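Aluminum resistance protein (Clostridium novyi, PDB 3I16) probably acts as a pyridoxal-5'-phosphate-dependent carbon-sulfur lyase of the methionine gamma-lyase family, with a role in aluminum resistance. Local coordinates at residues E165-E168 with K169-E173; A414-G417 with I418-L422. One frame throughout, in Å; residues are numbered along the deposited sequence.

Interaction 1 (E165-E168 with K169-E173)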
loop_
_atom_site.group_PDB
_atom_site.type_symbol
_atom_site.label_atom_id
_atom_site.label_comp_id
_atom_site.label_asym_id
_atom_site.label_seq_id
_atom_site.Cartn_x
_atom_site.Cartn_y
_atom_site.Cartn_z
ATOM N N GLU B 165 26.982 43.275 -7.142
ATOM C CA GLU B 165 26.947 44.529 -7.889
ATOM C C GLU B 165 26.236 44.354 -9.221
ATOM O O GLU B 165 25.451 45.203 -9.615
ATOM C CB GLU B 165 28.353 45.094 -8.093
ATOM C CG GLU B 165 29.097 45.324 -6.761
ATOM C CD GLU B 165 30.343 46.176 -6.888
ATOM O OE1 GLU B 165 30.671 46.628 -8.011
ATOM O OE2 GLU B 165 30.999 46.406 -5.843
ATOM N N GLU B 166 26.483 43.244 -9.914
ATOM C CA GLU B 166 25.803 42.993 -11.185
ATOM C C GLU B 166 24.305 42.695 -10.957
ATOM O O GLU B 166 23.458 43.162 -11.721
ATOM C CB GLU B 166 26.506 41.855 -11.945
ATOM C CG GLU B 166 26.014 41.638 -13.381
ATOM C CD GLU B 166 26.265 42.826 -14.289
ATOM O OE1 GLU B 166 27.114 43.687 -13.950
ATOM O OE2 GLU B 166 25.627 42.894 -15.361
ATOM N N ILE B 167 23.980 41.926 -9.914
ATOM C CA ILE B 167 22.574 41.633 -9.582
ATOM C C ILE B 167 21.811 42.955 -9.418
ATOM O O ILE B 167 20.786 43.194 -10.069
ATOM C CB ILE B 167 22.456 40.753 -8.305
ATOM C CG1 ILE B 167 22.942 39.325 -8.587
ATOM C CG2 ILE B 167 21.004 40.681 -7.807
ATOM C CD1 ILE B 167 23.123 38.506 -7.375
ATOM N N GLU B 168 22.332 43.831 -8.569
ATOM C CA GLU B 168 21.748 45.161 -8.376
ATOM C C GLU B 168 21.534 45.918 -9.688
ATOM O O GLU B 168 20.453 46.465 -9.930
ATOM C CB GLU B 168 22.650 46.005 -7.485
ATOM C CG GLU B 168 22.626 45.587 -6.037
ATOM C CD GLU B 168 23.554 46.419 -5.173
ATOM O OE1 GLU B 168 24.063 47.443 -5.665
ATOM O OE2 GLU B 168 23.788 46.035 -4.006
ATOM N N LYS B 169 22.580 45.971 -10.513
ATOM C CA LYS B 169 22.506 46.660 -11.813
ATOM C C LYS B 169 21.423 46.081 -12.719
ATOM O O LYS B 169 20.709 46.819 -13.391
ATOM C CB LYS B 169 23.851 46.596 -12.540
ATOM C CG LYS B 169 23.846 47.170 -13.971
ATOM C CD LYS B 169 25.240 47.052 -14.608
ATOM C CE LYS B 169 25.324 47.762 -15.956
ATOM N NZ LYS B 169 24.276 47.300 -16.908
ATOM N N VAL B 170 21.313 44.761 -12.759
ATOM C CA VAL B 170 20.311 44.116 -13.614
ATOM C C VAL B 170 18.897 44.403 -13.109
ATOM O O VAL B 170 18.017 44.763 -13.897
ATOM C CB VAL B 170 20.612 42.618 -13.780
ATOM C CG1 VAL B 170 19.445 41.902 -14.482
ATOM C CG2 VAL B 170 21.957 42.460 -14.549
ATOM N N LEU B 171 18.704 44.299 -11.798
ATOM C CA LEU B 171 17.416 44.620 -11.162
ATOM C C LEU B 171 17.010 46.091 -11.313
ATOM O O LEU B 171 15.856 46.398 -11.610
ATOM C CB LEU B 171 17.447 44.267 -9.671
ATOM C CG LEU B 171 17.496 42.785 -9.303
ATOM C CD1 LEU B 171 17.664 42.645 -7.774
ATOM C CD2 LEU B 171 16.262 42.020 -9.819
ATOM N N LYS B 172 17.956 47.007 -11.095
ATOM C CA LYS B 172 17.650 48.411 -11.252
ATOM C C LYS B 172 17.261 48.725 -12.706
ATOM O O LYS B 172 16.340 49.503 -12.937
ATOM C CB LYS B 172 18.806 49.302 -10.780
ATOM C CG LYS B 172 18.958 49.356 -9.263
ATOM C CD LYS B 172 19.922 50.446 -8.793
ATOM C CE LYS B 172 21.344 50.194 -9.230
ATOM N NZ LYS B 172 22.325 51.141 -8.600
ATOM N N GLU B 173 17.914 48.070 -13.666
ATOM C CA GLU B 173 17.658 48.318 -15.079
ATOM C C GLU B 173 16.463 47.582 -15.667
ATOM O O GLU B 173 16.094 47.834 -16.801
ATOM C CB GLU B 173 18.914 48.030 -15.901
ATOM C CG GLU B 173 20.018 49.047 -15.619
ATOM C CD GLU B 173 21.260 48.833 -16.441
ATOM O OE1 GLU B 173 21.346 47.780 -17.112
ATOM O OE2 GLU B 173 22.152 49.719 -16.413
HETATM O O HOH W 1 24.643 44.290 -17.428
#

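Interaction 2 (A414-G417 with I418-L422)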
loop_
_atom_site.group_PDB
_atom_site.type_symbol
_atom_site.label_atom_id
_atom_site.label_comp_id
_atom_site.label_asym_id
_atom_site.label_seq_id
_atom_site.Cartn_x
_atom_site.Cartn_y
_atom_site.Cartn_z
ATOM N N ALA B 414 28.436 4.210 2.801
ATOM C CA ALA B 414 29.137 5.104 1.887
ATOM C C ALA B 414 30.627 4.742 1.873
ATOM O O ALA B 414 31.235 4.676 0.819
ATOM C CB ALA B 414 28.929 6.570 2.271
ATOM N N LYS B 415 31.188 4.495 3.056
ATOM C CA LYS B 415 32.590 4.077 3.206
ATOM C C LYS B 415 32.917 2.820 2.391
ATOM O O LYS B 415 33.868 2.807 1.625
ATOM C CB LYS B 415 32.857 3.807 4.689
ATOM C CG LYS B 415 34.191 3.192 5.074
ATOM C CD LYS B 415 34.075 2.541 6.465
ATOM C CE LYS B 415 33.711 3.531 7.556
ATOM N NZ LYS B 415 33.460 2.860 8.876
ATOM N N ILE B 416 32.123 1.777 2.561
ATOM C CA ILE B 416 32.360 0.503 1.871
ATOM C C ILE B 416 32.319 0.713 0.354
ATOM O O ILE B 416 33.200 0.250 -0.370
ATOM C CB ILE B 416 31.317 -0.566 2.284
ATOM C CG1 ILE B 416 31.459 -0.951 3.755
ATOM C CG2 ILE B 416 31.441 -1.822 1.389
ATOM C CD1 ILE B 416 30.147 -1.547 4.350
ATOM N N GLY B 417 31.323 1.457 -0.120
ATOM C CA GLY B 417 31.215 1.756 -1.552
ATOM C C GLY B 417 32.389 2.523 -2.134
ATOM O O GLY B 417 32.843 2.224 -3.238
ATOM N N ILE B 418 32.887 3.495 -1.374
ATOM C CA ILE B 418 34.014 4.318 -1.789
ATOM C C ILE B 418 35.245 3.426 -1.906
ATOM O O ILE B 418 35.990 3.506 -2.879
ATOM C CB ILE B 418 34.237 5.505 -0.802
ATOM C CG1 ILE B 418 33.095 6.545 -0.933
ATOM C CG2 ILE B 418 35.506 6.205 -1.098
ATOM C CD1 ILE B 418 32.967 7.495 0.280
ATOM N N LEU B 419 35.433 2.542 -0.936
ATOM C CA LEU B 419 36.579 1.621 -0.958
ATOM C C LEU B 419 36.545 0.660 -2.171
ATOM O O LEU B 419 37.590 0.416 -2.796
ATOM C CB LEU B 419 36.674 0.836 0.359
ATOM C CG LEU B 419 36.947 1.643 1.666
ATOM C CD1 LEU B 419 37.175 0.700 2.842
ATOM C CD2 LEU B 419 38.121 2.576 1.526
ATOM N N ILE B 420 35.364 0.100 -2.450
ATOM C CA ILE B 420 35.129 -0.785 -3.581
ATOM C C ILE B 420 35.470 -0.036 -4.873
ATOM O O ILE B 420 36.288 -0.506 -5.660
ATOM C CB ILE B 420 33.635 -1.308 -3.612
ATOM C CG1 ILE B 420 33.378 -2.269 -2.444
ATOM C CG2 ILE B 420 33.326 -2.034 -4.942
ATOM C CD1 ILE B 420 31.901 -2.601 -2.189
ATOM N N ALA B 421 34.907 1.165 -5.026
ATOM C CA ALA B 421 35.106 1.971 -6.225
ATOM C C ALA B 421 36.569 2.386 -6.419
ATOM O O ALA B 421 37.147 2.194 -7.494
ATOM C CB ALA B 421 34.181 3.208 -6.191
ATOM N N LEU B 422 37.191 2.913 -5.374
ATOM C CA LEU B 422 38.585 3.305 -5.482
ATOM C C LEU B 422 39.483 2.131 -5.783
ATOM O O LEU B 422 40.476 2.278 -6.524
ATOM C CB LEU B 422 39.065 4.044 -4.213
ATOM C CG LEU B 422 40.505 4.573 -4.224
ATOM C CD1 LEU B 422 40.732 5.551 -5.349
ATOM C CD2 LEU B 422 40.855 5.234 -2.861
#

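Interaction 1 (E165-E168 with K169-E173)
Residues Glu165-Glu168 run straight into Lys169-Glu173 as successive turns of one alpha-helix, 164-173, tied by four i to i+4 backbone bonds. The straightest goes from Leu171 N to Ile167 O, 2.9 Å with 173° at the hydrogen. On the polar face, Glu166 and Lys169 run alongside one another. With CG anti to the backbone N (chi1 -171°) and a bend at chi2, Glu166 brings OE1 to 3.9 Å from Lys169 CD. Its OE2 stays 4.9 Å from Lys169 NZ, and a water bridges the two, donating to OE2 and accepting from NZ. The ammonium group makes its salt bridge one turn on, where Lys169 NZ meets Glu173 OE1 at 3.0 Å on the syn side of the carboxylate but 34° out of its plane. On the inner face Ile167 CG2 rests against Leu171 CD1 at 3.9 Å, and Leu171 continues onto Leu119, Ile177 and Val180 of the central sheet and onto helix 196-209. The chemistry is that of an amphipathic surface helix: Lys169 links two acidic side chains, one directly and one through water, which would partly offset their charge, while the aliphatic face packs on the sheet.

Interaction 2 (A414-G417 with I418-L422)
Ala414-Gly417 and Ile418-Leu422 make a local contact of backbone hydrogen bonds with mostly aliphatic side chains along one buried helix, 411-425, close to the C-terminus of the chain. Ile416 and Ile420 stand parallel one turn apart, with Ile416 CG2 3.7 Å from Ile420 CD1. In Ile420, CG1 stands beside its own backbone N (chi1 -69°), which lays that branch back over the preceding turn, 3.3 Å from Ile416 O. Ile418, nearly half a turn round the helix from Ile420, does likewise, with CG1 3.2 Å from Ala414 O. Those carbonyls keep their regular helical partners: Ile420 N bonds to Ile416 O and Ile418 N to Ala414 O, both at 3.0 Å. Gly417 adds no side chain; its O accepts from Ala421 N at 2.9 Å, and Ala421 CB lies 3.4 Å from Gly417 O. Helices 17-54, 287-318 and 342-354 receive Leu419, Ile418 and Ala421 respectively. Lys415 turns its ammonium group to Asp412 and to Glu42 of the second subunit, where Ile416 also packs on Leu49. Helix 411-425 is the last of the chain and follows strand 402-406 of the six-stranded antiparallel sheet, consistent with the C-terminal domain of a fold-type I PLP enzyme.

Overall arrangement
Interactions 1 and 2 lie on opposite sides of the chain's centre, their own centres about 46 Å apart and their nearest atoms about 33 Å apart, so neither touches the other. Interaction 1 belongs to a helix on the outside of the seven-stranded mixed sheet; its centre is about 28 Å from the centre of the chain, and no other chain of the assembly touches it. Interaction 2, its centre about 22 Å from that of the chain, is buried among helices and borders a second subunit. Neither forms part of the pyridoxal-5'-phosphate pocket, which includes Tyr126, Asp218 and Lys244. One structural tie runs through the sheet: helix 164-173 packs on strand 177-183, whose end carries the pocket residue Gln183.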